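Local coordinates for protein aminoglycoside phosphotransferase (Mycobacterium smegmatis, PDB 6EF6) that phosphorylates (S)-1-amino-2-propanol, serving as the kinase of a bacterial microcompartment devoted to aminoacetone utilization, at residues Q33-H37 and Y38-D42; R69-Q73 and D74-P78; D183-R186 and W187-Q191; D209-H212 and R213-E217; A230-L234 and A235-V239. All coordinates share one frame; numbering follows the deposited sequence.

Contact 1 of 5, residues Q33-H37 and Y38-D42; sequences QALTH and YDVSD
The backbone N of Y38 donates to the carbonyl O of L35 at 3.1 Å, closing a type I beta turn that runs from L35 to Y38. Though the bond is nearly straight at the hydrogen (165°), the donor stands above the carbonyl plane. Two further carbonyls border the tyrosine ring: A34 O lies at its edge, 3.2 Å from Y38 CD2, and H37 O comes over a face. H128 meets the same ring edge-to-face.

Apolar packing comes next: L35 CD2 touches V40 CG1 at 3.9 Å. The other methyl, L35 CD1, lies 3.7 Å from the carbonyl O of D42, so the leucine fills the bend around which residues 38-42 wrap. This bend leads into strand 45-48, an outermost strand of the five-stranded antiparallel sheet in the N-terminal lobe of the kinase-like fold; V40 rests on V59 and Y38 on V112.

Among the polar side chains, D42 crosses T36 at about a right angle, its OD2 3.6 Å from T36 CG2 in simple van der Waals contact. The T36 hydroxyl looks elsewhere: with chi1 at 68°, OG1 donates to Q33 O at 3.0 Å, nearly along the C=O axis, and shares that acceptor with the T36 backbone N.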
# COMPACT_ATOMS: atom_id res chain seq x y z
N GLN A 33 -25.77 -0.98 -7.30
CA GLN A 33 -25.85 -1.21 -8.74
C GLN A 33 -25.02 -2.41 -9.13
O GLN A 33 -25.43 -3.22 -9.98
CB GLN A 33 -25.34 0.01 -9.51
CG GLN A 33 -26.20 1.26 -9.39
CD GLN A 33 -25.65 2.39 -10.23
OE1 GLN A 33 -25.48 2.26 -11.44
NE2 GLN A 33 -25.35 3.52 -9.59
N ALA A 34 -23.82 -2.53 -8.56
CA ALA A 34 -22.91 -3.59 -8.97
C ALA A 34 -23.45 -4.97 -8.60
O ALA A 34 -23.14 -5.95 -9.29
CB ALA A 34 -21.53 -3.38 -8.34
N LEU A 35 -24.21 -5.07 -7.52
CA LEU A 35 -24.75 -6.36 -7.10
C LEU A 35 -25.54 -7.03 -8.20
O LEU A 35 -25.58 -8.27 -8.27
CB LEU A 35 -25.59 -6.21 -5.84
CG LEU A 35 -24.80 -5.87 -4.58
CD1 LEU A 35 -25.75 -5.74 -3.40
CD2 LEU A 35 -23.72 -6.90 -4.28
N THR A 36 -26.20 -6.27 -9.06
CA THR A 36 -27.02 -6.94 -10.07
C THR A 36 -26.16 -7.74 -11.04
O THR A 36 -26.70 -8.58 -11.77
CB THR A 36 -27.90 -5.95 -10.84
OG1 THR A 36 -27.08 -5.11 -11.64
CG2 THR A 36 -28.68 -5.10 -9.89
N HIS A 37 -24.85 -7.49 -11.08
CA HIS A 37 -23.96 -8.20 -12.01
C HIS A 37 -23.39 -9.48 -11.44
O HIS A 37 -22.65 -10.18 -12.13
CB HIS A 37 -22.85 -7.26 -12.47
CG HIS A 37 -23.35 -6.15 -13.31
ND1 HIS A 37 -23.87 -4.99 -12.77
CD2 HIS A 37 -23.49 -6.03 -14.65
CE1 HIS A 37 -24.29 -4.20 -13.74
NE2 HIS A 37 -24.08 -4.81 -14.89
N TYR A 38 -23.75 -9.84 -10.22
CA TYR A 38 -23.23 -11.00 -9.54
C TYR A 38 -24.39 -11.87 -9.08
O TYR A 38 -25.54 -11.42 -8.99
CB TYR A 38 -22.36 -10.57 -8.35
CG TYR A 38 -21.15 -9.77 -8.78
CD1 TYR A 38 -19.97 -10.41 -9.21
CD2 TYR A 38 -21.15 -8.38 -8.74
CE1 TYR A 38 -18.85 -9.68 -9.59
CE2 TYR A 38 -20.02 -7.65 -9.11
CZ TYR A 38 -18.86 -8.31 -9.52
OH TYR A 38 -17.75 -7.60 -9.87
N ASP A 39 -24.08 -13.13 -8.79
CA ASP A 39 -25.10 -14.08 -8.40
C ASP A 39 -25.61 -13.85 -6.99
O ASP A 39 -26.70 -14.33 -6.66
CB ASP A 39 -24.59 -15.51 -8.59
CG ASP A 39 -24.60 -15.92 -10.04
OD1 ASP A 39 -25.55 -15.52 -10.76
OD2 ASP A 39 -23.66 -16.61 -10.48
N VAL A 40 -24.87 -13.12 -6.17
CA VAL A 40 -25.38 -12.76 -4.86
C VAL A 40 -26.61 -11.88 -5.01
O VAL A 40 -26.69 -11.02 -5.90
CB VAL A 40 -24.27 -12.08 -4.05
CG1 VAL A 40 -23.82 -10.81 -4.75
CG2 VAL A 40 -24.75 -11.81 -2.64
N SER A 41 -27.59 -12.08 -4.13
CA SER A 41 -28.86 -11.36 -4.21
C SER A 41 -28.63 -9.85 -4.33
O SER A 41 -27.74 -9.28 -3.69
CB SER A 41 -29.70 -11.67 -2.98
OG SER A 41 -30.75 -10.74 -2.84
N ASP A 42 -29.46 -9.21 -5.16
CA ASP A 42 -29.40 -7.77 -5.34
C ASP A 42 -29.80 -7.03 -4.06
O ASP A 42 -29.43 -5.85 -3.90
CB ASP A 42 -30.35 -7.34 -6.46
CG ASP A 42 -30.01 -7.94 -7.82
OD1 ASP A 42 -28.94 -8.56 -8.00
OD2 ASP A 42 -30.83 -7.77 -8.74

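Contact 2 of 5, residues R69-Q73 and D74-P78; sequences RVHRQ and DYHQP. With BEZ (benzoic acid), chain B.
R72 lays its guanidinium over one face of the Y75 ring in a cation-pi contact, with R72 CZ 3.9 Å from the ring centroid and almost on the ring normal. The two planes are 36° apart, so the group dips toward the ring at one nitrogen: NH1 stands over the ring centre, 3.2 Å from Y75 CZ. An extended chain from CG to NE carries it there, after a first torsion (chi1 63°) that sets CG between the backbone N and the carbonyl carbon. The Y75 hydroxyl is held beyond the contact by D255.

These residues form the connection from strand 64-70 to helix 78-94, which in kinase-like folds joins the third strand of the N-terminal lobe to its conserved helix. R69, on that strand, pairs with E84 of that helix, much as a lysine and a glutamate do in protein kinases. R69 NH1 also donates to O1 of the bound benzoic acid at 2.9 Å, through a bent bond (137°).

A water bridges the two halves of the bend, donating to R72 O at 2.8 Å and accepting from H76 N at 2.9 Å. On the exposed side, Q73 NE2 donates to D74 OD2 at 2.8 Å. The carboxylate oxygen lies in the amide plane, but the amide approaches it from above the carboxylate plane; because D74 is poorly ordered, this surface bond is less certain than the others.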
# COMPACT_ATOMS: atom_id res chain seq x y z
N ARG A 69 -15.24 -4.29 -3.78
CA ARG A 69 -14.37 -3.11 -3.80
C ARG A 69 -14.83 -2.13 -4.88
O ARG A 69 -14.78 -2.45 -6.08
CB ARG A 69 -12.93 -3.54 -4.08
CG ARG A 69 -11.93 -2.40 -4.16
CD ARG A 69 -10.52 -2.96 -4.35
NE ARG A 69 -10.31 -3.40 -5.71
CZ ARG A 69 -9.15 -3.91 -6.15
NH1 ARG A 69 -8.14 -4.13 -5.30
NH2 ARG A 69 -9.02 -4.17 -7.43
N VAL A 70 -15.23 -0.92 -4.48
CA VAL A 70 -15.64 0.13 -5.42
C VAL A 70 -14.46 1.09 -5.59
O VAL A 70 -14.09 1.80 -4.65
CB VAL A 70 -16.90 0.86 -4.94
CG1 VAL A 70 -17.27 2.01 -5.91
CG2 VAL A 70 -18.08 -0.09 -4.81
N HIS A 71 -13.88 1.15 -6.79
CA HIS A 71 -12.68 1.95 -6.99
C HIS A 71 -13.02 3.43 -7.00
O HIS A 71 -14.01 3.87 -7.58
CB HIS A 71 -12.03 1.58 -8.32
CG HIS A 71 -11.33 0.27 -8.28
ND1 HIS A 71 -9.97 0.18 -8.07
CD2 HIS A 71 -11.78 -1.00 -8.40
CE1 HIS A 71 -9.62 -1.10 -8.05
NE2 HIS A 71 -10.70 -1.84 -8.27
N ARG A 72 -12.18 4.21 -6.32
CA ARG A 72 -12.40 5.63 -6.35
C ARG A 72 -12.21 6.17 -7.77
O ARG A 72 -11.63 5.52 -8.65
CB ARG A 72 -11.55 6.35 -5.32
CG ARG A 72 -10.09 6.22 -5.51
CD ARG A 72 -9.42 6.93 -4.35
NE ARG A 72 -7.99 7.05 -4.52
CZ ARG A 72 -7.12 6.10 -4.21
NH1 ARG A 72 -5.82 6.31 -4.39
NH2 ARG A 72 -7.54 4.94 -3.71
N GLN A 73 -12.77 7.35 -8.00
CA GLN A 73 -12.81 7.92 -9.33
C GLN A 73 -11.41 8.32 -9.78
O GLN A 73 -10.61 8.83 -8.99
CB GLN A 73 -13.72 9.16 -9.32
CG GLN A 73 -13.62 10.01 -10.56
CD GLN A 73 -14.49 11.25 -10.48
OE1 GLN A 73 -15.63 11.20 -10.01
NE2 GLN A 73 -13.96 12.38 -10.93
N ASP A 74 -11.10 8.05 -11.04
CA ASP A 74 -9.98 8.62 -11.78
C ASP A 74 -8.62 8.01 -11.44
O ASP A 74 -7.64 8.34 -12.10
CB ASP A 74 -9.90 10.16 -11.67
CG ASP A 74 -10.97 10.86 -12.49
OD1 ASP A 74 -11.31 10.35 -13.58
OD2 ASP A 74 -11.49 11.90 -12.04
N TYR A 75 -8.52 7.13 -10.44
CA TYR A 75 -7.19 6.66 -10.05
C TYR A 75 -6.63 5.66 -11.05
O TYR A 75 -5.45 5.73 -11.39
CB TYR A 75 -7.23 6.07 -8.65
CG TYR A 75 -5.88 5.94 -7.91
CD1 TYR A 75 -5.10 7.07 -7.64
CD2 TYR A 75 -5.47 4.72 -7.43
CE1 TYR A 75 -3.89 6.96 -6.92
CE2 TYR A 75 -4.24 4.60 -6.71
CZ TYR A 75 -3.49 5.71 -6.47
OH TYR A 75 -2.31 5.64 -5.75
N HIS A 76 -7.45 4.70 -11.52
CA HIS A 76 -6.98 3.72 -12.49
C HIS A 76 -7.93 3.64 -13.67
O HIS A 76 -9.13 3.87 -13.53
CB HIS A 76 -6.95 2.32 -11.90
CG HIS A 76 -5.94 2.12 -10.82
ND1 HIS A 76 -4.60 2.38 -10.99
CD2 HIS A 76 -6.08 1.62 -9.57
CE1 HIS A 76 -3.96 2.09 -9.86
NE2 HIS A 76 -4.84 1.63 -8.99
N GLN A 77 -7.37 3.23 -14.81
CA GLN A 77 -8.13 2.73 -15.93
C GLN A 77 -8.39 1.24 -15.77
O GLN A 77 -7.67 0.54 -15.05
CB GLN A 77 -7.35 2.94 -17.22
CG GLN A 77 -7.01 4.39 -17.52
CD GLN A 77 -8.24 5.27 -17.56
OE1 GLN A 77 -8.43 6.14 -16.71
NE2 GLN A 77 -9.09 5.04 -18.55
N PRO A 78 -9.37 0.68 -16.47
CA PRO A 78 -9.68 -0.74 -16.23
C PRO A 78 -8.55 -1.70 -16.57
O PRO A 78 -8.38 -2.68 -15.86
CB PRO A 78 -10.94 -1.00 -17.07
CG PRO A 78 -11.47 0.33 -17.40
CD PRO A 78 -10.34 1.32 -17.38
C BEZ B . -9.00 -4.70 -1.58
O1 BEZ B . -8.26 -4.94 -2.54
O2 BEZ B . -9.30 -3.50 -1.31
C1 BEZ B . -9.50 -5.85 -0.77
C2 BEZ B . -9.97 -5.64 0.51
C3 BEZ B . -10.44 -6.73 1.25
C4 BEZ B . -10.41 -8.00 0.70
C5 BEZ B . -9.94 -8.20 -0.59
C6 BEZ B . -9.48 -7.12 -1.32
O HOH W 1 -9.59 3.94 -9.69

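Contact 3 of 5, residues D183-R186 and W187-Q191; sequences DTPR and WGRWQ. With NA (sodium ion), chain E; JFN ((2R)-1-methoxypropan-2-amine), chain C.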
# COMPACT_ATOMS: atom_id res chain seq x y z
N ASP A 183 8.52 15.66 -10.78
CA ASP A 183 7.70 16.54 -11.60
C ASP A 183 6.24 16.11 -11.76
O ASP A 183 5.42 16.93 -12.18
CB ASP A 183 8.30 16.62 -13.01
CG ASP A 183 9.48 17.54 -13.08
OD1 ASP A 183 9.57 18.46 -12.23
OD2 ASP A 183 10.33 17.35 -13.98
N THR A 184 5.89 14.88 -11.41
CA THR A 184 4.53 14.37 -11.59
C THR A 184 4.09 13.62 -10.32
O THR A 184 3.78 12.43 -10.36
CB THR A 184 4.50 13.47 -12.83
OG1 THR A 184 5.13 14.15 -13.94
CG2 THR A 184 3.05 13.16 -13.20
N PRO A 185 4.03 14.31 -9.17
CA PRO A 185 3.80 13.62 -7.88
C PRO A 185 2.36 13.13 -7.76
O PRO A 185 1.42 13.92 -7.80
CB PRO A 185 4.09 14.73 -6.84
CG PRO A 185 3.80 16.01 -7.60
CD PRO A 185 4.16 15.77 -9.01
N ARG A 186 2.19 11.83 -7.55
CA ARG A 186 0.85 11.24 -7.64
C ARG A 186 -0.05 11.70 -6.51
O ARG A 186 -1.27 11.83 -6.73
CB ARG A 186 1.00 9.72 -7.59
CG ARG A 186 -0.33 8.99 -7.78
CD ARG A 186 -0.11 7.52 -8.18
NE ARG A 186 0.63 7.37 -9.44
CZ ARG A 186 1.85 6.86 -9.56
NH1 ARG A 186 2.52 6.37 -8.54
NH2 ARG A 186 2.40 6.86 -10.75
N TRP A 187 0.52 11.96 -5.33
CA TRP A 187 -0.26 12.40 -4.18
C TRP A 187 -0.03 13.87 -3.87
O TRP A 187 -0.37 14.34 -2.77
CB TRP A 187 0.02 11.50 -2.98
CG TRP A 187 -0.41 10.05 -3.14
CD1 TRP A 187 -1.30 9.54 -4.06
CD2 TRP A 187 0.01 8.97 -2.33
NE1 TRP A 187 -1.42 8.17 -3.86
CE2 TRP A 187 -0.66 7.81 -2.79
CE3 TRP A 187 0.87 8.86 -1.24
CZ2 TRP A 187 -0.46 6.57 -2.24
CZ3 TRP A 187 1.06 7.63 -0.67
CH2 TRP A 187 0.40 6.49 -1.19
N GLY A 188 0.46 14.61 -4.85
CA GLY A 188 0.70 16.04 -4.67
C GLY A 188 2.04 16.31 -4.01
O GLY A 188 2.86 15.44 -3.79
N ARG A 189 2.24 17.58 -3.67
CA ARG A 189 3.52 18.05 -3.11
C ARG A 189 3.46 18.06 -1.59
O ARG A 189 2.56 18.70 -1.02
CB ARG A 189 3.79 19.48 -3.59
CG ARG A 189 4.11 19.59 -5.10
CD ARG A 189 4.31 21.02 -5.64
NE ARG A 189 5.23 21.89 -4.91
CZ ARG A 189 6.56 21.90 -5.03
NH1 ARG A 189 7.18 21.05 -5.86
NH2 ARG A 189 7.25 22.76 -4.31
N TRP A 190 4.43 17.42 -0.94
CA TRP A 190 4.50 17.53 0.52
C TRP A 190 4.72 18.96 0.95
O TRP A 190 4.27 19.39 2.04
CB TRP A 190 5.60 16.60 1.08
CG TRP A 190 6.99 16.92 0.59
CD1 TRP A 190 7.66 16.32 -0.44
CD2 TRP A 190 7.89 17.94 1.07
NE1 TRP A 190 8.89 16.90 -0.61
CE2 TRP A 190 9.06 17.89 0.31
CE3 TRP A 190 7.77 18.90 2.09
CZ2 TRP A 190 10.11 18.77 0.50
CZ3 TRP A 190 8.78 19.76 2.30
CH2 TRP A 190 9.95 19.70 1.51
N GLN A 191 5.31 19.78 0.08
CA GLN A 191 5.56 21.18 0.37
C GLN A 191 4.29 21.96 0.59
O GLN A 191 4.34 23.02 1.26
CB GLN A 191 6.36 21.84 -0.75
CG GLN A 191 7.75 21.30 -0.93
CD GLN A 191 7.87 20.20 -1.96
OE1 GLN A 191 6.94 19.43 -2.19
NE2 GLN A 191 9.03 20.15 -2.59
NA NA E . 4.38 24.91 2.41
C07 JFN C . -4.93 6.07 4.35
C08 JFN C . -2.68 6.28 1.41
C09 JFN C . -3.27 5.88 2.75
C15 JFN C . -1.54 5.34 1.07
N04 JFN C . -3.66 6.11 0.36
O02 JFN C . -4.24 6.71 3.30
O HOH W 2 2.20 24.60 3.20
O HOH W 3 3.52 25.66 -0.11
O HOH W 4 6.54 25.09 1.67
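R186 and W187, neighbours at the tip of a type I beta turn, send their flat groups in different directions: the guanidinium plane stands almost perpendicular to the indole, at 88°. They touch through the arginine's aliphatic root, R186 CG lying 3.9 Å from W187 CD1. With CG anti to the backbone N (chi1 -176°) and a bend at chi3, the R186 chain leads its charged end away to the aromatic rings of F173 and W175, which it meets in cation-pi contacts, and to S174 O, which accepts from NH1. The indole is gripped separately. W175 and W317 pack against it edge-to-face, and its NE1 probably bonds to the hydroxyl of Y75.

The turn itself is closed by G188 N donating to P185 O at 3.2 Å, from above the carbonyl plane. P185 folds over the outgoing chain, its CB 3.4 Å from G188 O. At phi 83° a side chain on G188 would run into the carbonyl O of W187, which explains a glycine here. Farther on, Q191 turns its amide carbon CD over the centre of the W190 ring, and its backbone O binds a sodium ion at 2.2 Å; V196 O and three waters complete that shell.

At the far end of the indole, W187 CH2 comes within 3.2 Å of C15, a methyl of the bound (2R)-1-methoxypropan-2-amine, on an oblique approach. E53, R310 and W317 complete the pocket. The tryptophan thus offers the ligand a nonpolar hydrocarbon surface, whose tilt is probably set by neighbouring rings and by the bond at NE1.

Contact 4 of 5, residues D209-H212 and R213-E217; sequences DLLH and RKLEE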
# COMPACT_ATOMS: atom_id res chain seq x y z
N ASP A 209 16.70 16.04 -0.77
CA ASP A 209 17.74 16.10 -1.78
C ASP A 209 18.85 15.07 -1.52
O ASP A 209 19.39 14.49 -2.46
CB ASP A 209 18.28 17.55 -1.89
CG ASP A 209 17.27 18.52 -2.49
OD1 ASP A 209 16.25 18.14 -3.12
OD2 ASP A 209 17.58 19.72 -2.37
N LEU A 210 19.17 14.82 -0.25
CA LEU A 210 20.09 13.74 0.11
C LEU A 210 19.50 12.39 -0.27
O LEU A 210 20.18 11.57 -0.90
CB LEU A 210 20.39 13.82 1.62
CG LEU A 210 21.28 12.67 2.10
CD1 LEU A 210 22.60 12.59 1.35
CD2 LEU A 210 21.50 12.83 3.60
N LEU A 211 18.22 12.17 0.01
CA LEU A 211 17.54 10.96 -0.41
C LEU A 211 17.62 10.78 -1.91
O LEU A 211 17.91 9.68 -2.40
CB LEU A 211 16.10 11.03 0.03
CG LEU A 211 15.13 10.02 -0.59
CD1 LEU A 211 15.48 8.63 -0.12
CD2 LEU A 211 13.71 10.34 -0.22
N HIS A 212 17.40 11.85 -2.69
CA HIS A 212 17.48 11.77 -4.15
C HIS A 212 18.86 11.29 -4.58
O HIS A 212 19.00 10.40 -5.44
CB HIS A 212 17.16 13.16 -4.75
CG HIS A 212 16.82 13.14 -6.19
ND1 HIS A 212 16.57 14.31 -6.89
CD2 HIS A 212 16.73 12.15 -7.09
CE1 HIS A 212 16.31 14.01 -8.14
NE2 HIS A 212 16.41 12.71 -8.31
N ARG A 213 19.91 11.87 -4.00
CA ARG A 213 21.27 11.46 -4.34
C ARG A 213 21.52 10.00 -3.97
O ARG A 213 22.17 9.27 -4.71
CB ARG A 213 22.30 12.37 -3.65
CG ARG A 213 22.31 13.81 -4.19
CD ARG A 213 23.00 14.77 -3.20
NE ARG A 213 24.19 14.23 -2.55
CZ ARG A 213 24.70 14.67 -1.40
NH1 ARG A 213 25.79 14.11 -0.91
NH2 ARG A 213 24.11 15.67 -0.74
N LYS A 214 20.99 9.55 -2.85
CA LYS A 214 21.18 8.17 -2.44
C LYS A 214 20.44 7.23 -3.37
O LYS A 214 20.97 6.17 -3.73
CB LYS A 214 20.76 7.96 -0.99
CG LYS A 214 21.69 8.70 -0.06
CD LYS A 214 21.52 8.35 1.37
CE LYS A 214 21.64 6.87 1.69
NZ LYS A 214 22.97 6.27 1.35
N LEU A 215 19.25 7.60 -3.80
CA LEU A 215 18.51 6.79 -4.76
C LEU A 215 19.18 6.74 -6.12
O LEU A 215 19.18 5.69 -6.77
CB LEU A 215 17.07 7.27 -4.90
CG LEU A 215 16.15 7.07 -3.68
CD1 LEU A 215 14.88 7.83 -3.89
CD2 LEU A 215 15.83 5.58 -3.48
N GLU A 216 19.81 7.84 -6.56
CA GLU A 216 20.52 7.82 -7.82
C GLU A 216 21.71 6.88 -7.75
O GLU A 216 22.01 6.19 -8.73
CB GLU A 216 20.97 9.24 -8.18
CG GLU A 216 19.83 10.10 -8.69
CD GLU A 216 20.27 11.52 -9.05
OE1 GLU A 216 21.37 11.94 -8.61
OE2 GLU A 216 19.51 12.20 -9.77
N GLU A 217 22.43 6.87 -6.63
CA GLU A 217 23.57 5.99 -6.47
C GLU A 217 23.13 4.52 -6.37
O GLU A 217 23.77 3.63 -6.97
CB GLU A 217 24.35 6.43 -5.24
CG GLU A 217 25.56 5.59 -4.78
CD GLU A 217 26.14 6.12 -3.46
OE1 GLU A 217 25.39 6.24 -2.46
OE2 GLU A 217 27.34 6.47 -3.42
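L211 and L215 meet methyl to methyl on the buried flank of helix 198-218, with CD1 of L211 3.9 Å from CD1 of L215. Their side chains cross obliquely: L211 has CG anti to the backbone N (chi1 166°), whereas L215 has CG anti to the carbonyl carbon. One helical turn apart, the two branches meet with these torsions. S305 and L309 pack on L211, and F306 on L215, so the pair faces helix 303-320, while Y345 of helix 325-347 adds to the cover over L210, L211 and K214.

Beneath the side chains runs the regular i to i+4 bonding of an alpha helix, here in the helical C-terminal lobe of the kinase-like fold. L215 N donates to L211 O at 2.8 Å and K214 N to L210 O at 2.9 Å; on the outer side, E216 N reaches H212 O at 2.9 Å and R213 N reaches D209 O at 3.1 Å.

The solvent side is looser and mixed in character. R213 bends at chi3 and lays one face of its guanidinium against L210 CD1, which stands 3.9 Å above the plane, offset toward the rim. H212 and E216 approach without a hydrogen bond: NE2 of H212 is 3.5 Å from OE2 of E216, at a poor angle and with ring and carboxylate planes 54° apart. The imidazole finds its stacking partner in W177.

Contact 5 of 5, residues A230-L234 and A235-V239; sequences ADLRL and ANLLV. With NA (sodium ion), chain D.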
# COMPACT_ATOMS: atom_id res chain seq x y z
N ALA A 230 3.43 -2.10 -2.70
CA ALA A 230 3.54 -0.66 -2.45
C ALA A 230 2.57 -0.15 -1.40
O ALA A 230 2.51 1.05 -1.20
CB ALA A 230 3.50 0.17 -3.72
N ASP A 231 1.88 -1.01 -0.65
CA ASP A 231 1.06 -0.58 0.50
C ASP A 231 1.02 -1.68 1.56
O ASP A 231 -0.05 -2.04 2.07
CB ASP A 231 -0.33 -0.07 0.11
CG ASP A 231 -0.97 0.75 1.23
OD1 ASP A 231 -0.28 1.22 2.15
OD2 ASP A 231 -2.23 0.82 1.19
N LEU A 232 2.19 -2.19 1.91
CA LEU A 232 2.31 -3.32 2.84
C LEU A 232 2.41 -2.88 4.29
O LEU A 232 3.32 -3.23 5.05
CB LEU A 232 3.49 -4.19 2.43
CG LEU A 232 3.26 -5.03 1.16
CD1 LEU A 232 4.57 -5.69 0.70
CD2 LEU A 232 2.17 -6.06 1.36
N ARG A 233 1.40 -2.11 4.65
CA ARG A 233 1.11 -1.77 6.04
C ARG A 233 0.56 -2.97 6.78
O ARG A 233 -0.09 -3.84 6.19
CB ARG A 233 -0.01 -0.73 6.06
CG ARG A 233 0.43 0.57 5.57
CD ARG A 233 -0.68 1.60 5.67
NE ARG A 233 -1.65 1.50 4.59
CZ ARG A 233 -2.93 1.16 4.72
NH1 ARG A 233 -3.45 0.87 5.90
NH2 ARG A 233 -3.72 1.11 3.64
N LEU A 234 0.76 -3.02 8.11
CA LEU A 234 0.23 -4.12 8.89
C LEU A 234 -1.27 -4.31 8.68
O LEU A 234 -1.76 -5.43 8.65
CB LEU A 234 0.55 -3.87 10.37
CG LEU A 234 2.02 -3.94 10.80
CD1 LEU A 234 2.21 -3.20 12.15
CD2 LEU A 234 2.50 -5.35 10.95
N ALA A 235 -2.00 -3.19 8.54
CA ALA A 235 -3.45 -3.25 8.39
C ALA A 235 -3.90 -3.96 7.13
O ALA A 235 -5.05 -4.37 7.06
CB ALA A 235 -4.00 -1.81 8.34
N ASN A 236 -3.01 -4.11 6.13
CA ASN A 236 -3.36 -4.79 4.88
C ASN A 236 -3.01 -6.28 4.89
O ASN A 236 -3.09 -6.94 3.84
CB ASN A 236 -2.70 -4.08 3.70
CG ASN A 236 -3.47 -2.86 3.28
OD1 ASN A 236 -4.66 -2.73 3.60
ND2 ASN A 236 -2.84 -1.97 2.58
N LEU A 237 -2.64 -6.86 6.04
CA LEU A 237 -2.45 -8.30 6.16
C LEU A 237 -3.48 -8.78 7.18
O LEU A 237 -3.28 -8.65 8.39
CB LEU A 237 -1.01 -8.64 6.56
CG LEU A 237 -0.03 -8.71 5.36
CD1 LEU A 237 0.25 -7.33 4.78
CD2 LEU A 237 1.27 -9.39 5.76
N LEU A 238 -4.57 -9.28 6.65
CA LEU A 238 -5.70 -9.73 7.46
C LEU A 238 -5.46 -11.14 7.98
O LEU A 238 -4.87 -11.98 7.30
CB LEU A 238 -7.02 -9.70 6.67
CG LEU A 238 -7.42 -8.30 6.19
CD1 LEU A 238 -8.87 -8.37 5.68
CD2 LEU A 238 -7.28 -7.20 7.23
N VAL A 239 -5.92 -11.42 9.20
CA VAL A 239 -5.65 -12.71 9.83
C VAL A 239 -6.93 -13.36 10.31
O VAL A 239 -7.88 -12.69 10.70
CB VAL A 239 -4.67 -12.60 11.01
CG1 VAL A 239 -3.37 -12.08 10.54
CG2 VAL A 239 -5.24 -11.70 12.08
NA NA D . -3.91 1.39 -0.13
O HOH W 5 -6.05 -0.90 2.87
O HOH W 6 -3.27 0.32 -1.95
O HOH W 7 -6.13 1.55 -1.20
O HOH W 8 -3.37 3.27 -0.71
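The catalytic loop of the aminoglycoside phosphotransferase and protein kinase folds, with its HxDxxxxN signature beginning at H229, holds D231 and N236 against each other. N236 ND2 donates to D231 O at 2.8 Å; the bond is straight (168°) and lies in both the carbonyl and amide planes. The same nitrogen makes a weak bond to D231 OD2 at 3.2 Å, so one amide ties down backbone and side chain together, its plane nearly perpendicular to the carboxylate.

R233 has two deposited conformers, so its grip on the carboxylate is not certain; in one, it binds side-on, NE meeting OD1 at 2.8 Å and NH2 meeting OD2 at 2.9 Å, and N236 ND2 lies over a face of the guanidinium. D231 OD2 binds a sodium ion at 2.2 Å, with D252 and three waters as fellow ligands, and OD1 has a further salt bridge to R310.

Further along the chain, the backbone bonds N236 N to R233 O and L237 N to L234 O lead through a short 3-10 turn into strand 237-239. L232 CD2 in the loop packs on L237 CD1 of the strand at 4.1 Å; L232 also touches T154 of helix 147-163, L237 touches I153 of that helix, and both meet V250 of the antiparallel partner strand 248-250.

Overall arrangement
The five contacts sample both lobes of one kinase-like fold. Contacts 1 and 4 lie at its far ends, their centres about 49 Å apart on opposite sides of the chain's centre; both are partly buried, one built round a turn, the other running within a helix. Contact 5 lies nearest the chain's centre, about 7 Å from it, and its chemistry is ionic and metal-bound. Contact 2 links strand to helix with cation-pi and water bonds, and touches the more superficial contact 3 through Y75 and W187. Contacts 2, 3 and 5 each meet a bound group, whereas 1 and 4 rely on apolar packing and backbone bonds.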